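Local coordinates for lipid-transfer protein (Thermomonospora curvata, PDB 6OK1), which is of unknown function but has a thiolase-like fold and is probably a lipid-transfer protein, at residues M270-V273 against G274-L277; P303-E307 against L308-A312. All blocks are in the same frame, centred on the assembly; numbering follows the deposited sequence.

Contact 1 (M270-V273 against G274-L277); sequences MGLV and GQQL
The side-chain amide of Gln276 has the backbone oxygen of Leu272 in its own plane, at the NE2 edge, while CG and CD1 of Leu272 lie to one side of that plane, beyond NE2. Both residues sit on helix 268-281 of a thiolase-like fold, one turn apart. NE2 of Gln276 donates to Leu272 O at 3.0 Å, nearly straight at 169°. The donor stands above the carbonyl plane, not on a lone pair. The same oxygen also takes a weak backbone bond from Gln276 N. NE2 makes a second bond to Gln247 O, so the amide ties the helix to strand 240-248. Leu272 CG is anti to its own N (chi1 172°), which brings CG to 3.7 Å from Gln276 NE2. That leucine also packs on Leu73 of the second subunit. Buried Val273 and Leu277 run side by side, pointing the same way. Leu277 reaches Ala246, Leu373 and Ile386 of the sheet. Leu277 CG sits 3.2 Å from Val273 O, and its CD1 rests 3.8 Å from Val273 CG1.

Contact 2 (P303-E307 against L308-A312); sequences PQLEE and LGFCA
Leu305 and Phe310 cross at about a right angle, with Leu305 CD2 and Phe310 CD2 4.0 Å apart. They meet where helix 301-307 ends in a Schellman motif. Gly309 has positive phi (84°) and turns the chain back. Phe310 N then bonds Leu305 O at 3.0 Å, and Gly309 N bonds Glu306 O from above the carbonyl plane. One face of the Phe310 ring has Leu308 O 4.1 Å above its plane, offset toward the rim. That oxygen also accepts a hydrogen bond from Tyr278 OH. The Leu308 side chain lies against the last turn, with its CG 3.2 Å from Gln304 O. Cys311 SG sits between its own backbone N and carbonyl carbon (chi1 61°), which directs the sulfur at the helix. It touches Glu306 CG at 3.7 Å and Leu305 CB less closely. The extended Glu306 chain passes Ala312 O, 3.4 Å from its CG. A water donates to both Glu306 O and Cys311 O, bridging the helix end to the returning chain. The buried Glu306 carboxylate is gripped from beyond the contact: OE1 bonds Gly314 N, and OE2 bonds Tyr159 OH and Ala316 N. These three bonds satisfy both oxygens and should limit the group's rotation; those to Gly314 N and Ala316 N tie the helix end to the start of helix 316-321.

The chain enters contact 1 first, within helix 268-281, and leaves it before contact 2 begins. The two are in series and neither nest nor cross. Each joins neighbours in sequence: contact 1 spans successive helix turns, and contact 2 closes the short turn after helix 301-307. Strand 290-292 lies between them along the chain. In space their centres are about 11 Å apart and they touch. The helix glycines of contact 1 face contact 2: Gly271 CA lies 3.3 Å from Glu307 OE1, and Gly274 CA lies 3.8 Å from Leu308 CD2. Both contacts also pack on strand 371-375, through Met270 and Leu277 in one and Leu308 in the other.

Contact 1 (M270-V273 against G274-L277)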
ATOM      1  N   MET A 270     -10.123  -1.408 -17.998  1.00 20.96           N
ATOM      2  CA  MET A 270      -9.218  -2.204 -18.816  1.00 21.01           C
ATOM      3  C   MET A 270      -9.070  -1.608 -20.208  1.00 21.30           C
ATOM      4  O   MET A 270      -7.989  -1.701 -20.796  1.00 22.62           O
ATOM      5  CB  MET A 270      -9.705  -3.663 -18.920  1.00 22.47           C
ATOM      6  CG  MET A 270      -8.659  -4.632 -19.488  1.00 23.70           C
ATOM      7  SD  MET A 270      -7.230  -4.783 -18.374  1.00 26.94           S
ATOM      8  CE  MET A 270      -7.908  -5.809 -17.054  1.00 28.88           C
ATOM      9  N   GLY A 271     -10.117  -0.981 -20.739  1.00 22.69           N
ATOM     10  CA  GLY A 271      -9.954  -0.230 -21.973  1.00 24.97           C
ATOM     11  C   GLY A 271      -8.912   0.864 -21.837  1.00 24.87           C
ATOM     12  O   GLY A 271      -8.117   1.097 -22.755  1.00 24.83           O
ATOM     13  N   LEU A 272      -8.889   1.531 -20.681  1.00 23.97           N
ATOM     14  CA  LEU A 272      -7.930   2.602 -20.438  1.00 25.88           C
ATOM     15  C   LEU A 272      -6.515   2.054 -20.334  1.00 26.26           C
ATOM     16  O   LEU A 272      -5.568   2.660 -20.849  1.00 23.46           O
ATOM     17  CB  LEU A 272      -8.334   3.341 -19.159  1.00 19.60           C
ATOM     18  CG  LEU A 272      -7.374   4.370 -18.607  1.00 22.10           C
ATOM     19  CD1 LEU A 272      -7.208   5.462 -19.616  1.00 25.18           C
ATOM     20  CD2 LEU A 272      -7.994   4.926 -17.320  1.00 27.66           C
ATOM     21  N   VAL A 273      -6.343   0.915 -19.651  1.00 22.66           N
ATOM     22  CA  VAL A 273      -5.057   0.213 -19.685  1.00 21.53           C
ATOM     23  C   VAL A 273      -4.633  -0.071 -21.115  1.00 23.75           C
ATOM     24  O   VAL A 273      -3.506   0.230 -21.520  1.00 24.62           O
ATOM     25  CB  VAL A 273      -5.150  -1.095 -18.882  1.00 19.29           C
ATOM     26  CG1 VAL A 273      -4.004  -2.023 -19.195  1.00 25.23           C
ATOM     27  CG2 VAL A 273      -5.191  -0.755 -17.391  1.00 20.98           C
ATOM     28  N   GLY A 274      -5.525  -0.663 -21.900  1.00 21.80           N
ATOM     29  CA  GLY A 274      -5.137  -1.064 -23.249  1.00 23.18           C
ATOM     30  C   GLY A 274      -4.735   0.113 -24.121  1.00 23.20           C
ATOM     31  O   GLY A 274      -3.777   0.028 -24.898  1.00 26.40           O
ATOM     32  N   GLN A 275      -5.478   1.218 -24.028  1.00 25.15           N
ATOM     33  CA  GLN A 275      -5.144   2.402 -24.813  0.66 20.63           C
ATOM     34  C   GLN A 275      -3.713   2.851 -24.541  1.00 25.89           C
ATOM     35  O   GLN A 275      -2.963   3.186 -25.476  1.00 27.98           O
ATOM     36  CB  GLN A 275      -6.125   3.529 -24.498  0.66 19.16           C
ATOM     37  CG  GLN A 275      -7.529   3.260 -24.989  0.66 40.89           C
ATOM     38  CD  GLN A 275      -8.570   4.156 -24.328  0.66 98.12           C
ATOM     39  OE1 GLN A 275      -8.236   5.150 -23.671  0.66 59.16           O
ATOM     40  NE2 GLN A 275      -9.841   3.800 -24.495  0.66 84.42           N
ATOM     41  N   GLN A 276      -3.312   2.846 -23.267  1.00 23.14           N
ATOM     42  CA  GLN A 276      -1.964   3.244 -22.910  1.00 23.63           C
ATOM     43  C   GLN A 276      -0.942   2.232 -23.408  1.00 24.71           C
ATOM     44  O   GLN A 276       0.136   2.616 -23.879  1.00 25.37           O
ATOM     45  CB  GLN A 276      -1.848   3.411 -21.395  1.00 23.44           C
ATOM     46  CG  GLN A 276      -2.651   4.534 -20.863  1.00 22.38           C
ATOM     47  CD  GLN A 276      -2.693   4.478 -19.361  1.00 23.28           C
ATOM     48  OE1 GLN A 276      -1.792   4.971 -18.697  1.00 22.46           O
ATOM     49  NE2 GLN A 276      -3.706   3.820 -18.822  1.00 25.37           N
ATOM     50  N   LEU A 277      -1.235   0.935 -23.261  1.00 24.43           N
ATOM     51  CA  LEU A 277      -0.293  -0.091 -23.709  1.00 23.81           C
ATOM     52  C   LEU A 277      -0.003   0.054 -25.186  1.00 27.32           C
ATOM     53  O   LEU A 277       1.151  -0.059 -25.613  1.00 26.14           O
ATOM     54  CB  LEU A 277      -0.833  -1.480 -23.462  1.00 21.66           C
ATOM     55  CG  LEU A 277      -1.063  -1.836 -22.006  1.00 22.92           C
ATOM     56  CD1 LEU A 277      -1.675  -3.237 -21.910  1.00 24.80           C
ATOM     57  CD2 LEU A 277       0.256  -1.776 -21.263  1.00 22.68           C
TER

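Contact 2 (P303-E307 against L308-A312)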
ATOM      1  N   PRO A 303     -15.358  -9.567 -21.952  1.00 25.20           N
ATOM      2  CA  PRO A 303     -15.196  -8.113 -22.156  1.00 25.91           C
ATOM      3  C   PRO A 303     -13.744  -7.665 -22.210  1.00 25.99           C
ATOM      4  O   PRO A 303     -13.458  -6.641 -22.839  1.00 24.28           O
ATOM      5  CB  PRO A 303     -15.953  -7.505 -20.963  1.00 23.49           C
ATOM      6  CG  PRO A 303     -16.058  -8.639 -19.936  1.00 24.51           C
ATOM      7  CD  PRO A 303     -16.179  -9.880 -20.782  1.00 24.12           C
ATOM      8  N   GLN A 304     -12.809  -8.395 -21.595  1.00 23.35           N
ATOM      9  CA  GLN A 304     -11.405  -8.039 -21.744  1.00 21.12           C
ATOM     10  C   GLN A 304     -10.996  -8.071 -23.209  1.00 22.21           C
ATOM     11  O   GLN A 304     -10.328  -7.156 -23.698  1.00 24.66           O
ATOM     12  CB  GLN A 304     -10.520  -8.981 -20.947  1.00 26.07           C
ATOM     13  CG  GLN A 304     -10.476  -8.697 -19.469  1.00 24.52           C
ATOM     14  CD  GLN A 304      -9.468  -9.586 -18.818  1.00 24.91           C
ATOM     15  OE1 GLN A 304      -8.257  -9.363 -18.928  1.00 27.87           O
ATOM     16  NE2 GLN A 304      -9.950 -10.647 -18.203  1.00 21.99           N
ATOM     17  N   LEU A 305     -11.391  -9.122 -23.928  1.00 22.43           N
ATOM     18  CA  LEU A 305     -11.034  -9.206 -25.345  1.00 22.08           C
ATOM     19  C   LEU A 305     -11.580  -8.016 -26.121  1.00 29.28           C
ATOM     20  O   LEU A 305     -10.925  -7.483 -27.035  1.00 25.04           O
ATOM     21  CB  LEU A 305     -11.553 -10.525 -25.929  1.00 24.07           C
ATOM     22  CG  LEU A 305     -10.836 -11.789 -25.435  1.00 28.11           C
ATOM     23  CD1 LEU A 305     -11.696 -13.028 -25.671  1.00 26.88           C
ATOM     24  CD2 LEU A 305      -9.454 -11.923 -26.121  1.00 28.41           C
ATOM     25  N   GLU A 306     -12.776  -7.583 -25.763  1.00 24.61           N
ATOM     26  CA  GLU A 306     -13.407  -6.460 -26.439  1.00 27.28           C
ATOM     27  C   GLU A 306     -12.750  -5.137 -26.067  1.00 22.30           C
ATOM     28  O   GLU A 306     -12.486  -4.298 -26.945  1.00 25.22           O
ATOM     29  CB  GLU A 306     -14.892  -6.478 -26.114  1.00 26.77           C
ATOM     30  CG  GLU A 306     -15.523  -7.786 -26.564  1.00 29.43           C
ATOM     31  CD  GLU A 306     -16.934  -7.992 -26.060  1.00 32.36           C
ATOM     32  OE1 GLU A 306     -17.506  -7.032 -25.517  1.00 27.01           O
ATOM     33  OE2 GLU A 306     -17.490  -9.091 -26.249  1.00 27.24           O
ATOM     34  N   GLU A 307     -12.457  -4.938 -24.783  1.00 25.23           N
ATOM     35  CA  GLU A 307     -11.799  -3.713 -24.347  1.00 23.51           C
ATOM     36  C   GLU A 307     -10.438  -3.546 -24.995  1.00 24.73           C
ATOM     37  O   GLU A 307     -10.012  -2.409 -25.244  1.00 25.66           O
ATOM     38  CB  GLU A 307     -11.642  -3.710 -22.827  1.00 22.21           C
ATOM     39  CG  GLU A 307     -12.965  -3.541 -22.062  1.00 24.41           C
ATOM     40  CD  GLU A 307     -13.604  -2.175 -22.223  1.00 26.02           C
ATOM     41  OE1 GLU A 307     -12.952  -1.237 -22.750  1.00 25.78           O
ATOM     42  OE2 GLU A 307     -14.789  -2.029 -21.847  1.00 26.31           O
ATOM     43  N   LEU A 308      -9.730  -4.641 -25.213  1.00 24.02           N
ATOM     44  CA  LEU A 308      -8.373  -4.604 -25.750  1.00 23.41           C
ATOM     45  C   LEU A 308      -8.339  -4.635 -27.276  1.00 25.97           C
ATOM     46  O   LEU A 308      -7.250  -4.644 -27.858  1.00 29.04           O
ATOM     47  CB  LEU A 308      -7.559  -5.768 -25.174  1.00 25.36           C
ATOM     48  CG  LEU A 308      -7.422  -5.740 -23.637  1.00 25.91           C
ATOM     49  CD1 LEU A 308      -6.855  -7.065 -23.134  1.00 28.13           C
ATOM     50  CD2 LEU A 308      -6.570  -4.587 -23.175  1.00 28.24           C
ATOM     51  N   GLY A 309      -9.499  -4.639 -27.929  1.00 26.19           N
ATOM     52  CA  GLY A 309      -9.566  -4.478 -29.364  1.00 26.78           C
ATOM     53  C   GLY A 309      -9.371  -5.736 -30.191  1.00 26.71           C
ATOM     54  O   GLY A 309      -9.141  -5.629 -31.409  1.00 27.85           O
ATOM     55  N   PHE A 310      -9.438  -6.921 -29.589  1.00 29.76           N
ATOM     56  CA  PHE A 310      -9.261  -8.154 -30.351  1.00 27.42           C
ATOM     57  C   PHE A 310     -10.520  -8.588 -31.086  1.00 35.77           C
ATOM     58  O   PHE A 310     -10.430  -9.393 -32.021  1.00 32.89           O
ATOM     59  CB  PHE A 310      -8.793  -9.276 -29.431  1.00 28.34           C
ATOM     60  CG  PHE A 310      -7.442  -9.040 -28.860  1.00 28.52           C
ATOM     61  CD1 PHE A 310      -6.319  -9.038 -29.681  1.00 36.95           C
ATOM     62  CD2 PHE A 310      -7.279  -8.809 -27.510  1.00 32.42           C
ATOM     63  CE1 PHE A 310      -5.058  -8.807 -29.152  1.00 32.76           C
ATOM     64  CE2 PHE A 310      -6.015  -8.569 -26.974  1.00 32.85           C
ATOM     65  CZ  PHE A 310      -4.907  -8.564 -27.799  1.00 34.61           C
ATOM     66  N   CYS A 311     -11.682  -8.079 -30.693  1.00 28.29           N
ATOM     67  CA  CYS A 311     -12.933  -8.337 -31.399  1.00 35.37           C
ATOM     68  C   CYS A 311     -13.883  -7.191 -31.065  1.00 36.14           C
ATOM     69  O   CYS A 311     -13.590  -6.355 -30.207  1.00 31.98           O
ATOM     70  CB  CYS A 311     -13.509  -9.691 -31.004  1.00 31.19           C
ATOM     71  SG  CYS A 311     -13.871  -9.761 -29.224  1.00 31.20           S
ATOM     72  N   ALA A 312     -15.028  -7.167 -31.743  1.00 32.80           N
ATOM     73  CA  ALA A 312     -16.026  -6.123 -31.561  1.00 35.95           C
ATOM     74  C   ALA A 312     -16.792  -6.308 -30.250  1.00 30.43           C
ATOM     75  O   ALA A 312     -16.849  -7.403 -29.685  1.00 29.30           O
ATOM     76  CB  ALA A 312     -17.018  -6.127 -32.730  1.00 37.37           C
TER
HETATM   77  O   HOH W   1     -13.533  -3.733 -29.345  1.00 47.45           O